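Local structure of TsrE (Streptomyces laurentii, 7CWW) at residues Glu184-Arg187 with Ala188-Gln192; Leu337-Leu340 with Ile341-Phe345. The protein probably acts as a cyclase in the biosynthesis of a thiopeptide antibiotic, with a fold related to the C-terminal part of lantibiotic dehydratases. All blocks are in the same frame, centred on the assembly; numbering follows the deposited sequence.

Interaction 1: residues Glu184-Arg187 with Ala188-Gln192; sequences EGTR and AKHAQ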
loop_
_atom_site.group_PDB
_atom_site.type_symbol
_atom_site.label_atom_id
_atom_site.label_comp_id
_atom_site.label_asym_id
_atom_site.label_seq_id
_atom_site.Cartn_x
_atom_site.Cartn_y
_atom_site.Cartn_z
ATOM N N GLU A 184 1.459 -10.770 -21.564
ATOM C CA GLU A 184 2.729 -11.430 -21.822
ATOM C C GLU A 184 3.840 -10.432 -22.132
ATOM O O GLU A 184 4.980 -10.635 -21.710
ATOM C CB GLU A 184 2.555 -12.455 -22.936
ATOM C CG GLU A 184 1.514 -13.508 -22.568
ATOM C CD GLU A 184 1.568 -14.737 -23.445
ATOM O OE1 GLU A 184 2.530 -14.855 -24.233
ATOM O OE2 GLU A 184 0.655 -15.589 -23.346
ATOM N N GLY A 185 3.535 -9.338 -22.828
ATOM C CA GLY A 185 4.543 -8.310 -23.044
ATOM C C GLY A 185 4.888 -7.553 -21.773
ATOM O O GLY A 185 6.055 -7.234 -21.528
ATOM N N THR A 186 3.885 -7.254 -20.945
ATOM C CA THR A 186 4.148 -6.569 -19.679
ATOM C C THR A 186 4.981 -7.437 -18.741
ATOM O O THR A 186 5.898 -6.941 -18.071
ATOM C CB THR A 186 2.825 -6.178 -19.017
ATOM O OG1 THR A 186 2.116 -5.269 -19.872
ATOM C CG2 THR A 186 3.058 -5.522 -17.651
ATOM N N ARG A 187 4.667 -8.734 -18.666
ATOM C CA ARG A 187 5.454 -9.628 -17.821
ATOM C C ARG A 187 6.896 -9.709 -18.301
ATOM O O ARG A 187 7.831 -9.704 -17.490
ATOM C CB ARG A 187 4.827 -11.022 -17.785
ATOM C CG ARG A 187 5.476 -11.953 -16.765
ATOM C CD ARG A 187 4.973 -13.377 -16.905
ATOM N NE ARG A 187 3.526 -13.416 -17.100
ATOM C CZ ARG A 187 2.642 -13.461 -16.111
ATOM N NH1 ARG A 187 3.064 -13.476 -14.857
ATOM N NH2 ARG A 187 1.338 -13.490 -16.380
ATOM N N ALA A 188 7.096 -9.765 -19.621
ATOM C CA ALA A 188 8.447 -9.853 -20.164
ATOM C C ALA A 188 9.295 -8.663 -19.732
ATOM O O ALA A 188 10.485 -8.817 -19.434
ATOM C CB ALA A 188 8.393 -9.950 -21.691
ATOM N N LYS A 189 8.701 -7.468 -19.688
ATOM C CA LYS A 189 9.449 -6.282 -19.275
ATOM C C LYS A 189 9.797 -6.340 -17.788
ATOM O O LYS A 189 10.918 -5.988 -17.392
ATOM C CB LYS A 189 8.651 -5.015 -19.592
ATOM C CG LYS A 189 8.596 -4.675 -21.078
ATOM C CD LYS A 189 7.441 -3.733 -21.394
ATOM C CE LYS A 189 7.737 -2.853 -22.609
ATOM N NZ LYS A 189 6.568 -1.998 -22.958
ATOM N N HIS A 190 8.852 -6.775 -16.952
ATOM C CA HIS A 190 9.155 -6.975 -15.535
ATOM C C HIS A 190 10.254 -8.015 -15.357
ATOM O O HIS A 190 11.161 -7.839 -14.536
ATOM C CB HIS A 190 7.893 -7.391 -14.781
ATOM C CG HIS A 190 6.992 -6.244 -14.450
ATOM N ND1 HIS A 190 5.892 -5.912 -15.215
ATOM C CD2 HIS A 190 7.047 -5.330 -13.454
ATOM C CE1 HIS A 190 5.304 -4.847 -14.697
ATOM N NE2 HIS A 190 5.982 -4.479 -13.625
ATOM N N ALA A 191 10.194 -9.103 -16.127
ATOM C CA ALA A 191 11.210 -10.142 -15.996
ATOM C C ALA A 191 12.584 -9.624 -16.407
ATOM O O ALA A 191 13.589 -9.930 -15.757
ATOM C CB ALA A 191 10.818 -11.366 -16.819
ATOM N N GLN A 192 12.638 -8.820 -17.474
ATOM C CA GLN A 192 13.877 -8.149 -17.866
ATOM C C GLN A 192 14.447 -7.314 -16.723
ATOM O O GLN A 192 15.661 -7.316 -16.479
ATOM C CB GLN A 192 13.621 -7.257 -19.089
ATOM C CG GLN A 192 13.961 -7.885 -20.429
ATOM C CD GLN A 192 13.152 -7.297 -21.583
ATOM O OE1 GLN A 192 12.898 -6.090 -21.632
ATOM N NE2 GLN A 192 12.758 -8.151 -22.526
#
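H190 and T186 sit one turn apart on helix 183-211, and their side chains run alongside each other. The carbonyl oxygen of T186 is gripped twice by H190. The backbone N of H190 reaches T186 O at 3.2 Å with a nearly straight N-H...O angle of 168°. The ring nitrogen H190 ND1 reaches T186 O at 3.0 Å, from the opposite face of the peptide plane. This second donor stands above that plane, and its bond is more bent, at 149°. The imidazole is turned back toward the previous turn, with CG anti to the carbonyl carbon (chi1 -80°). The methyl of T186 touches the ring at ND1 and CE1, with T186 CG2 3.8 Å from H190 ND1. T186 OG1 turns the other way and makes a hydrogen bond with D182 O, just before the helix. This is the tight flank, where H190 and R187 also meet F173 of helix 163-177. R187 bends at chi3 and pairs with E174 of that helix in a salt bridge. The solvent flank is looser. There K189 lays its extended chain past G185, with K189 CG 3.6 Å from G185 O, and A188 is exposed. Backbone bonds of the i to i+4 kind hold this side. Because a carbonyl oxygen can only accept, the ND1 bond implies that H190 ND1 carries a proton; it probably also limits ring rotation.

Interaction 2: residues Leu337-Leu340 with Ile341-Phe345; sequences LFYL and IARAF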
loop_
_atom_site.group_PDB
_atom_site.type_symbol
_atom_site.label_atom_id
_atom_site.label_comp_id
_atom_site.label_asym_id
_atom_site.label_seq_id
_atom_site.Cartn_x
_atom_site.Cartn_y
_atom_site.Cartn_z
ATOM N N LEU A 337 7.767 -3.216 -7.741
ATOM C CA LEU A 337 8.181 -3.698 -6.429
ATOM C C LEU A 337 7.541 -5.044 -6.119
ATOM O O LEU A 337 8.224 -5.968 -5.663
ATOM C CB LEU A 337 7.846 -2.661 -5.344
ATOM C CG LEU A 337 8.782 -1.439 -5.287
ATOM C CD1 LEU A 337 8.140 -0.304 -4.502
ATOM C CD2 LEU A 337 10.178 -1.776 -4.699
ATOM N N PHE A 338 6.240 -5.196 -6.390
ATOM C CA PHE A 338 5.595 -6.466 -6.060
ATOM C C PHE A 338 6.220 -7.601 -6.859
ATOM O O PHE A 338 6.469 -8.686 -6.322
ATOM C CB PHE A 338 4.090 -6.394 -6.330
ATOM C CG PHE A 338 3.387 -5.231 -5.651
ATOM C CD1 PHE A 338 3.849 -4.716 -4.432
ATOM C CD2 PHE A 338 2.245 -4.669 -6.230
ATOM C CE1 PHE A 338 3.195 -3.645 -3.816
ATOM C CE2 PHE A 338 1.579 -3.603 -5.624
ATOM C CZ PHE A 338 2.048 -3.096 -4.412
ATOM N N TYR A 339 6.492 -7.357 -8.143
ATOM C CA TYR A 339 7.059 -8.387 -9.005
ATOM C C TYR A 339 8.464 -8.769 -8.552
ATOM O O TYR A 339 8.798 -9.955 -8.465
ATOM C CB TYR A 339 7.075 -7.900 -10.457
ATOM C CG TYR A 339 7.640 -8.932 -11.406
ATOM C CD1 TYR A 339 6.820 -9.902 -11.976
ATOM C CD2 TYR A 339 8.992 -8.952 -11.712
ATOM C CE1 TYR A 339 7.333 -10.862 -12.836
ATOM C CE2 TYR A 339 9.515 -9.909 -12.561
ATOM C CZ TYR A 339 8.683 -10.859 -13.121
ATOM O OH TYR A 339 9.209 -11.812 -13.965
ATOM N N LEU A 340 9.307 -7.769 -8.291
ATOM C CA LEU A 340 10.677 -8.026 -7.857
ATOM C C LEU A 340 10.712 -8.811 -6.555
ATOM O O LEU A 340 11.538 -9.716 -6.391
ATOM C CB LEU A 340 11.430 -6.704 -7.685
ATOM C CG LEU A 340 11.636 -5.855 -8.944
ATOM C CD1 LEU A 340 12.409 -4.601 -8.573
ATOM C CD2 LEU A 340 12.329 -6.623 -10.054
ATOM N N ILE A 341 9.839 -8.465 -5.608
ATOM C CA ILE A 341 9.792 -9.185 -4.340
ATOM C C ILE A 341 9.380 -10.635 -4.559
ATOM O O ILE A 341 9.970 -11.562 -3.987
ATOM C CB ILE A 341 8.841 -8.482 -3.359
ATOM C CG1 ILE A 341 9.429 -7.133 -2.955
ATOM C CG2 ILE A 341 8.590 -9.391 -2.123
ATOM C CD1 ILE A 341 8.495 -6.252 -2.163
ATOM N N ALA A 342 8.325 -10.851 -5.350
ATOM C CA ALA A 342 7.842 -12.208 -5.576
ATOM C C ALA A 342 8.916 -13.070 -6.239
ATOM O O ALA A 342 9.178 -14.198 -5.805
ATOM C CB ALA A 342 6.567 -12.175 -6.428
ATOM N N ARG A 343 9.562 -12.544 -7.286
ATOM C CA ARG A 343 10.591 -13.313 -7.981
ATOM C C ARG A 343 11.769 -13.602 -7.064
ATOM O O ARG A 343 12.326 -14.705 -7.084
ATOM C CB ARG A 343 11.074 -12.564 -9.230
ATOM C CG ARG A 343 10.076 -12.500 -10.382
ATOM C CD ARG A 343 9.884 -13.838 -11.072
ATOM N NE ARG A 343 11.146 -14.468 -11.447
ATOM C CZ ARG A 343 11.813 -14.236 -12.573
ATOM N NH1 ARG A 343 11.358 -13.367 -13.479
ATOM N NH2 ARG A 343 12.947 -14.882 -12.793
ATOM N N ALA A 344 12.177 -12.621 -6.256
ATOM C CA ALA A 344 13.300 -12.851 -5.352
ATOM C C ALA A 344 12.959 -13.900 -4.296
ATOM O O ALA A 344 13.790 -14.764 -3.985
ATOM C CB ALA A 344 13.728 -11.539 -4.700
ATOM N N PHE A 345 11.752 -13.842 -3.719
ATOM C CA PHE A 345 11.311 -14.927 -2.828
ATOM C C PHE A 345 11.380 -16.267 -3.544
ATOM O O PHE A 345 11.896 -17.257 -3.012
ATOM C CB PHE A 345 9.866 -14.689 -2.376
ATOM C CG PHE A 345 9.715 -13.967 -1.067
ATOM C CD1 PHE A 345 10.231 -14.494 0.107
ATOM C CD2 PHE A 345 8.986 -12.784 -1.007
ATOM C CE1 PHE A 345 10.045 -13.839 1.321
ATOM C CE2 PHE A 345 8.792 -12.119 0.194
ATOM C CZ PHE A 345 9.328 -12.650 1.367
#
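R343 folds back over Y339, and the two side chains meet twice. R343 NH1 gives a hydrogen bond to Y339 OH at 2.7 Å. The hydroxyl oxygen lies in the guanidinium plane. Closer to the backbone, R343 CG sits over one face of the tyrosine ring in a CH-pi contact, 3.7 Å from the Y339 ring centroid and displaced toward the rim. R343 CD continues the path and passes 3.6 Å from Y339 OH. The guanidinium and ring planes are perpendicular: CG lies over the ring face, while the guanidinium turns its edge to the hydroxyl. Bends at chi2 (-71°) and chi3 make this possible. Y339 has CG anti to its own N, chi1 -179°, which carries the ring forward along the helix to R343.

The pair is an i to i+4 contact on helix 331-349, within the region related to the C-terminal part of lantibiotic dehydratases; most residues of the contact are buried. The helix spine is regular, with R343 N bonded to Y339 O at 2.9 Å. On another face I341 lays CG1 3.2 Å from L337 O. Further out, L337 and I341 both pack against helix 131-149, where they share L142. F338 lines the pocket that holds the bound polyether diol. Y339 also meets the ring of F173, and R343 NH2 has long, weak ion pairs with E347 and E195.

Overall arrangement
Interaction 1 comes first along the chain, near the start of helix 183-211. Interaction 2 follows much later, in the middle of helix 331-349. All four segments lie within the region related to the C-terminal part of lantibiotic dehydratases. Their centres are about 13 Å apart, on the same side of the chain's centre. The two helices touch here: H190 O is 3.3 Å from Y339 CE2, and A191 CA is 3.3 Å from Y339 OH. F173 of helix 163-177 meets both H190 and Y339, so a third helix joins the two contacts. Interaction 1 lies at the surface, whereas interaction 2 is buried and includes F338 of the polyether pocket. The packing therefore leads from an outer helix turn inward to a helix that lines the pocket.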